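PDB 2YEQ: alkaline phosphatase D from Bacillus subtilis, which hydrolyses phosphate esters, acting as a phosphodiesterase and alkaline phosphatase with iron and calcium ions in its active site. Local coordinates for residues 206-211 and 257-262; 418-423 and 499-504. All blocks are in the same frame, centred on the assembly; numbering follows the deposited sequence.

Contact 1: residues 206-211 and 257-262; sequences VTWDDH and PDMQLY. With CA (calcium ion), chain B; CA (calcium ion), chain C; PE5 (3,6,9,12,15,18,21,24-octaoxahexacosan-1-ol), chain V.
Leu-261 lays one methyl on the indole of Trp-208, and this CH-pi contact leads the apolar part of the interface. CD2 of Leu-261 is 3.5 Å from the centroid of the five-membered ring of Trp-208, 16° off the ring normal. It sits over the bond shared by the two rings, 3.4 Å from CD2 of Trp-208. The other methyl of Leu-261, CD1, turns to the backbone, 4.1 Å from Val-206 O.

Met-259 makes a Met-aromatic contact of the edge type. Its SD is 3.6 Å from CH2 of Trp-208, at the far end of the six-membered ring. CG lies anti to the backbone N (chi1 -178°) and the chain stays extended beyond it, which carries the sulfur to the indole rim. Tyr-239 and Tyr-243 of helix 228-245 also touch Met-259. Were Trp-208 an alanine, the methyl of Leu-261 would probably lose the ring face it rests on, and a gap would be likely to open at Met-259 SD.

The polar atoms of Thr-207 and Trp-208 find their partners outside the two segments. Thr-207 OG1 is hydrogen-bonded to Leu-276 O, with Leu-261 CD2 packed 3.7 Å from it. Trp-208 NE1 is also hydrogen-bonded there, its strongest polar partner being Asp-277.

Metal binding follows directly along the chain. OD2 of Asp-209 is 2.3 Å from one calcium ion. Asp-210 bridges two: OD1 binds that same ion and OD2 binds the second at 2.3 Å. Asp-151 and Asp-380 complete the protein ligands of the first site, Asn-215 and Asn-216 those of the second. Leu-261 and Met-259 thus pack on the residue just before the calcium ligands, an arrangement consistent with an apolar footing for the metal-binding carboxylates.

Contact 2: residues 418-423 and 499-504; sequences DKRADT and SDEVEE. With EDO (1,2-ethanediol), chain M; EDO (1,2-ethanediol), chain N.
NH2 of Arg-420 forms a salt bridge with Glu-503 OE1 at 2.9 Å. The guanidinium and carboxylate planes stand 65° apart, so the two groups do not meet as a flat pair. Glu-503 OE2 has a second cation in Arg-506. Glu-501 OE1 makes a longer ion pair with Arg-420 NH1, at 3.6 Å. This oxygen lies well out of the guanidinium plane and no N-H points at it, so these two charged groups interact through charge alone. Asp-422 OD1 lies at the guanidinium edge and in its plane, a long 3.9 Å from NE of Arg-420. The chain of Arg-420 bends at chi2 and again at chi3 (-94°), which brings the guanidinium among Glu-501, Glu-503 and Asp-422.

The four residues form a salt-bridge network between two loops, each leading into a helix: 423-429 after one, 504-520 after the other. The backbones are tied as well. Ser-499 N donates to Lys-419 O at 2.9 Å, and Ala-421 N donates to Glu-501 O at 3.0 Å. The hydroxyl of Ser-499 shapes its own loop by an ST turn, with OG accepting a bond from Glu-501 N at 3.3 Å.

Asp-422 uses its other oxygen across the contact. Glu-503 N donates to Asp-422 OD2 at 2.9 Å, with an N-H...O angle of 165°, and meets it from above the carboxylate plane. Ala-421 CB packs against Val-502 CG1 at 3.9 Å.

In the fold
Contact 1 is fully buried near the middle of the chain. Contact 2 is only partly buried and lies farther out, about 23 Å from the chain centre. Their centres are 30 Å apart and they do not touch. Both join loops, but different ones. Contact 1 pairs the loop after strand 203-206 with the one leading into strand 263-267, so it lies between strands of two sheets. Contact 2 joins the approach to the C-terminal helix 504-520 to the approach to helix 423-429. The chemistry follows the place: apolar and aromatic packing in contact 1, whose first segment runs on into the calcium ligands; ion pairs and backbone hydrogen bonds in contact 2.

Contact 1: residues 206-211 and 257-262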
loop_
_atom_site.group_PDB
_atom_site.type_symbol
_atom_site.label_atom_id
_atom_site.label_comp_id
_atom_site.label_asym_id
_atom_site.label_seq_id
_atom_site.Cartn_x
_atom_site.Cartn_y
_atom_site.Cartn_z
ATOM N N VAL A 206 4.192 3.833 -4.237
ATOM C CA VAL A 206 3.241 3.896 -3.136
ATOM C C VAL A 206 1.886 4.454 -3.596
ATOM O O VAL A 206 1.815 5.300 -4.493
ATOM C CB VAL A 206 3.813 4.772 -1.963
ATOM C CG1 VAL A 206 5.135 4.158 -1.426
ATOM C CG2 VAL A 206 4.051 6.215 -2.438
ATOM N N THR A 207 0.825 3.974 -2.952
ATOM C CA THR A 207 -0.489 4.600 -3.033
ATOM C C THR A 207 -1.132 4.453 -1.683
ATOM O O THR A 207 -0.770 3.551 -0.927
ATOM C CB THR A 207 -1.356 4.010 -4.161
ATOM O OG1 THR A 207 -2.560 4.767 -4.254
ATOM C CG2 THR A 207 -1.643 2.473 -3.938
ATOM N N TRP A 208 -2.035 5.366 -1.326
ATOM C CA TRP A 208 -2.537 5.425 0.055
ATOM C C TRP A 208 -3.882 4.735 0.140
ATOM O O TRP A 208 -4.501 4.472 -0.879
ATOM C CB TRP A 208 -2.675 6.888 0.526
ATOM C CG TRP A 208 -3.376 7.800 -0.410
ATOM C CD1 TRP A 208 -4.494 7.539 -1.152
ATOM C CD2 TRP A 208 -3.008 9.154 -0.701
ATOM N NE1 TRP A 208 -4.831 8.653 -1.896
ATOM C CE2 TRP A 208 -3.940 9.655 -1.631
ATOM C CE3 TRP A 208 -1.990 9.997 -0.246
ATOM C CZ2 TRP A 208 -3.870 10.950 -2.136
ATOM C CZ3 TRP A 208 -1.912 11.278 -0.748
ATOM C CH2 TRP A 208 -2.861 11.752 -1.683
ATOM N N ASP A 209 -4.328 4.464 1.351
ATOM C CA ASP A 209 -5.716 4.096 1.605
ATOM C C ASP A 209 -6.278 5.115 2.608
ATOM O O ASP A 209 -5.995 6.314 2.460
ATOM C CB ASP A 209 -5.875 2.639 2.085
ATOM C CG ASP A 209 -7.341 2.165 2.053
ATOM O OD1 ASP A 209 -8.090 2.567 1.113
ATOM O OD2 ASP A 209 -7.752 1.420 3.014
ATOM N N ASP A 210 -7.039 4.684 3.604
ATOM C CA ASP A 210 -7.762 5.658 4.465
ATOM C C ASP A 210 -6.932 6.229 5.591
ATOM O O ASP A 210 -7.037 7.423 5.874
ATOM C CB ASP A 210 -9.088 5.113 5.035
ATOM C CG ASP A 210 -8.973 3.749 5.663
ATOM O OD1 ASP A 210 -8.019 2.986 5.324
ATOM O OD2 ASP A 210 -9.840 3.411 6.505
ATOM N N HIS A 211 -6.107 5.392 6.229
ATOM C CA HIS A 211 -5.451 5.789 7.451
ATOM C C HIS A 211 -4.306 6.779 7.301
ATOM O O HIS A 211 -3.862 7.348 8.303
ATOM C CB HIS A 211 -5.047 4.582 8.263
ATOM C CG HIS A 211 -6.188 3.910 8.963
ATOM N ND1 HIS A 211 -6.847 4.478 10.037
ATOM C CD2 HIS A 211 -6.745 2.687 8.781
ATOM C CE1 HIS A 211 -7.748 3.623 10.494
ATOM N NE2 HIS A 211 -7.721 2.537 9.737
ATOM N N PRO A 257 -6.323 20.393 -0.764
ATOM C CA PRO A 257 -6.802 19.047 -0.481
ATOM C C PRO A 257 -6.720 18.056 -1.669
ATOM O O PRO A 257 -7.189 16.929 -1.534
ATOM C CB PRO A 257 -8.268 19.296 -0.135
ATOM C CG PRO A 257 -8.650 20.413 -1.069
ATOM C CD PRO A 257 -7.446 21.316 -1.072
ATOM N N ASP A 258 -6.163 18.480 -2.792
ATOM C CA ASP A 258 -6.117 17.685 -4.019
ATOM C C ASP A 258 -4.697 17.275 -4.366
ATOM O O ASP A 258 -3.770 18.076 -4.232
ATOM C CB ASP A 258 -6.686 18.483 -5.188
ATOM C CG ASP A 258 -8.098 18.984 -4.904
ATOM O OD1 ASP A 258 -8.962 18.178 -4.495
ATOM O OD2 ASP A 258 -8.320 20.194 -5.036
ATOM N N MET A 259 -4.540 16.040 -4.861
ATOM C CA MET A 259 -3.208 15.493 -5.133
ATOM C C MET A 259 -3.264 14.343 -6.150
ATOM O O MET A 259 -3.996 13.369 -5.955
ATOM C CB MET A 259 -2.593 15.021 -3.820
ATOM C CG MET A 259 -1.185 14.469 -3.941
ATOM S SD MET A 259 -0.380 14.282 -2.331
ATOM C CE MET A 259 0.893 13.064 -2.758
ATOM N N GLN A 260 -2.487 14.464 -7.225
ATOM C CA GLN A 260 -2.486 13.445 -8.275
ATOM C C GLN A 260 -1.626 12.261 -7.820
ATOM O O GLN A 260 -0.409 12.354 -7.810
ATOM C CB GLN A 260 -1.955 14.015 -9.583
ATOM C CG GLN A 260 -1.987 13.037 -10.760
ATOM C CD GLN A 260 -3.405 12.568 -11.045
ATOM O OE1 GLN A 260 -4.312 13.384 -11.171
ATOM N NE2 GLN A 260 -3.603 11.272 -11.123
ATOM N N LEU A 261 -2.266 11.173 -7.414
ATOM C CA LEU A 261 -1.543 9.984 -7.011
ATOM C C LEU A 261 -1.764 8.815 -7.989
ATOM O O LEU A 261 -0.839 8.048 -8.244
ATOM C CB LEU A 261 -1.906 9.567 -5.607
ATOM C CG LEU A 261 -0.948 8.597 -4.904
ATOM C CD1 LEU A 261 0.501 9.161 -4.822
ATOM C CD2 LEU A 261 -1.454 8.262 -3.536
ATOM N N TYR A 262 -2.965 8.655 -8.546
ATOM C CA TYR A 262 -3.123 7.570 -9.515
ATOM C C TYR A 262 -2.213 7.772 -10.719
ATOM O O TYR A 262 -1.982 8.890 -11.165
ATOM C CB TYR A 262 -4.587 7.295 -9.882
ATOM C CG TYR A 262 -5.290 8.285 -10.771
ATOM C CD1 TYR A 262 -5.141 8.247 -12.148
ATOM C CD2 TYR A 262 -6.190 9.200 -10.227
ATOM C CE1 TYR A 262 -5.845 9.124 -12.973
ATOM C CE2 TYR A 262 -6.896 10.073 -11.030
ATOM C CZ TYR A 262 -6.732 10.036 -12.386
ATOM O OH TYR A 262 -7.446 10.908 -13.144
HETATM CA CA CA B . -7.359 0.722 5.169
HETATM CA CA CA C . -10.599 1.546 7.583
HETATM C C50 PE5 V . -4.386 12.763 -15.604
HETATM O O1 PE5 V . -3.401 12.124 -14.789
HETATM C C1 PE5 V . -2.795 10.971 -15.396
HETATM C C2 PE5 V . -1.895 10.252 -14.389
HETATM O O2 PE5 V . -0.566 10.782 -14.457
HETATM C C3 PE5 V . 0.222 10.682 -13.259
HETATM C C4 PE5 V . 1.265 11.784 -13.200
HETATM O O HOH W 1 -5.342 -0.263 3.915
HETATM O O HOH W 2 -11.310 -0.205 8.765
HETATM O O HOH W 3 -10.974 0.440 5.530
#

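Contact 2: residues 418-423 and 499-504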
loop_
_atom_site.group_PDB
_atom_site.type_symbol
_atom_site.label_atom_id
_atom_site.label_comp_id
_atom_site.label_asym_id
_atom_site.label_seq_id
_atom_site.Cartn_x
_atom_site.Cartn_y
_atom_site.Cartn_z
ATOM N N ASP A 418 -3.519 -19.061 11.781
ATOM C CA ASP A 418 -3.612 -19.636 10.446
ATOM C C ASP A 418 -5.031 -19.502 9.879
ATOM O O ASP A 418 -5.220 -19.312 8.680
ATOM C CB ASP A 418 -3.160 -21.113 10.441
ATOM C CG ASP A 418 -2.745 -21.574 9.075
ATOM O OD1 ASP A 418 -1.614 -21.229 8.626
ATOM O OD2 ASP A 418 -3.570 -22.238 8.418
ATOM N N LYS A 419 -6.009 -19.572 10.762
ATOM C CA LYS A 419 -7.417 -19.652 10.402
ATOM C C LYS A 419 -8.233 -18.936 11.475
ATOM O O LYS A 419 -7.807 -18.891 12.625
ATOM C CB LYS A 419 -7.807 -21.142 10.385
ATOM C CG LYS A 419 -9.143 -21.503 9.776
ATOM C CD LYS A 419 -9.228 -23.045 9.602
ATOM C CE LYS A 419 -10.658 -23.537 9.451
ATOM N NZ LYS A 419 -10.709 -24.752 8.590
ATOM N N ARG A 420 -9.415 -18.445 11.101
ATOM C CA ARG A 420 -10.349 -17.739 12.003
ATOM C C ARG A 420 -11.657 -18.532 12.164
ATOM O O ARG A 420 -11.871 -19.524 11.491
ATOM C CB ARG A 420 -10.739 -16.398 11.374
ATOM C CG ARG A 420 -9.677 -15.391 11.311
ATOM C CD ARG A 420 -10.256 -14.010 11.431
ATOM N NE ARG A 420 -10.551 -13.352 10.159
ATOM C CZ ARG A 420 -9.906 -12.257 9.713
ATOM N NH1 ARG A 420 -8.884 -11.700 10.395
ATOM N NH2 ARG A 420 -10.278 -11.714 8.567
ATOM N N ALA A 421 -12.542 -18.047 13.028
ATOM C CA ALA A 421 -13.842 -18.676 13.275
ATOM C C ALA A 421 -14.772 -18.679 12.052
ATOM O O ALA A 421 -15.581 -19.571 11.914
ATOM C CB ALA A 421 -14.517 -17.999 14.452
ATOM N N ASP A 422 -14.642 -17.711 11.152
ATOM C CA ASP A 422 -15.567 -17.588 10.028
ATOM C C ASP A 422 -14.952 -18.045 8.708
ATOM O O ASP A 422 -15.590 -17.992 7.661
ATOM C CB ASP A 422 -16.085 -16.137 9.905
ATOM C CG ASP A 422 -14.972 -15.120 9.678
ATOM O OD1 ASP A 422 -13.777 -15.486 9.745
ATOM O OD2 ASP A 422 -15.292 -13.942 9.424
ATOM N N THR A 423 -13.712 -18.519 8.746
ATOM C CA THR A 423 -13.029 -18.911 7.515
ATOM C C THR A 423 -13.762 -19.965 6.689
ATOM O O THR A 423 -13.952 -19.790 5.477
ATOM C CB THR A 423 -11.600 -19.412 7.806
ATOM O OG1 THR A 423 -10.878 -18.397 8.503
ATOM C CG2 THR A 423 -10.873 -19.757 6.504
ATOM N N SER A 499 -7.971 -19.005 15.566
ATOM C CA SER A 499 -8.478 -18.055 16.560
ATOM C C SER A 499 -9.998 -18.035 16.546
ATOM O O SER A 499 -10.621 -18.641 15.661
ATOM C CB SER A 499 -7.975 -16.662 16.247
ATOM O OG SER A 499 -8.579 -16.221 15.063
ATOM N N ASP A 500 -10.600 -17.311 17.493
ATOM C CA ASP A 500 -12.045 -17.065 17.423
ATOM C C ASP A 500 -12.406 -15.707 16.818
ATOM O O ASP A 500 -13.542 -15.266 16.937
ATOM C CB ASP A 500 -12.756 -17.283 18.763
ATOM C CG ASP A 500 -11.880 -17.018 19.940
ATOM O OD1 ASP A 500 -11.314 -15.906 20.019
ATOM O OD2 ASP A 500 -11.767 -17.928 20.789
ATOM N N GLU A 501 -11.458 -15.076 16.131
ATOM C CA GLU A 501 -11.714 -13.819 15.434
ATOM C C GLU A 501 -12.685 -14.040 14.255
ATOM O O GLU A 501 -12.761 -15.146 13.701
ATOM C CB GLU A 501 -10.393 -13.170 14.944
ATOM C CG GLU A 501 -9.866 -11.969 15.807
ATOM C CD GLU A 501 -9.126 -10.853 14.992
ATOM O OE1 GLU A 501 -9.432 -10.619 13.793
ATOM O OE2 GLU A 501 -8.232 -10.190 15.567
ATOM N N VAL A 502 -13.438 -12.991 13.897
ATOM C CA VAL A 502 -14.278 -12.984 12.699
ATOM C C VAL A 502 -14.042 -11.657 12.006
ATOM O O VAL A 502 -13.500 -10.747 12.609
ATOM C CB VAL A 502 -15.773 -13.147 13.031
ATOM C CG1 VAL A 502 -16.033 -14.514 13.649
ATOM C CG2 VAL A 502 -16.255 -12.020 13.977
ATOM N N GLU A 503 -14.421 -11.541 10.740
ATOM C CA GLU A 503 -14.166 -10.306 10.006
ATOM C C GLU A 503 -14.713 -9.049 10.728
ATOM O O GLU A 503 -14.042 -8.012 10.742
ATOM C CB GLU A 503 -14.734 -10.390 8.596
ATOM C CG GLU A 503 -14.441 -9.179 7.720
ATOM C CD GLU A 503 -12.956 -8.959 7.458
ATOM O OE1 GLU A 503 -12.216 -9.962 7.422
ATOM O OE2 GLU A 503 -12.543 -7.778 7.275
ATOM N N GLU A 504 -15.910 -9.160 11.328
ATOM C CA GLU A 504 -16.560 -8.031 12.027
ATOM C C GLU A 504 -15.646 -7.414 13.121
ATOM O O GLU A 504 -15.806 -6.247 13.485
ATOM C CB GLU A 504 -17.920 -8.461 12.618
ATOM C CG GLU A 504 -18.850 -7.298 13.097
ATOM C CD GLU A 504 -19.494 -6.472 11.951
ATOM O OE1 GLU A 504 -19.685 -6.993 10.833
ATOM O OE2 GLU A 504 -19.826 -5.290 12.182
HETATM C C1 EDO M . -18.425 -9.944 9.245
HETATM O O1 EDO M . -17.947 -10.875 10.227
HETATM C C2 EDO M . -19.926 -10.125 9.008
HETATM O O2 EDO M . -20.661 -9.485 10.057
HETATM C C1 EDO N . 0.367 -22.693 12.291
HETATM O O1 EDO N . 1.058 -23.496 13.267
HETATM C C2 EDO N . -0.145 -23.469 11.080
HETATM O O2 EDO N . 0.227 -22.802 9.870
#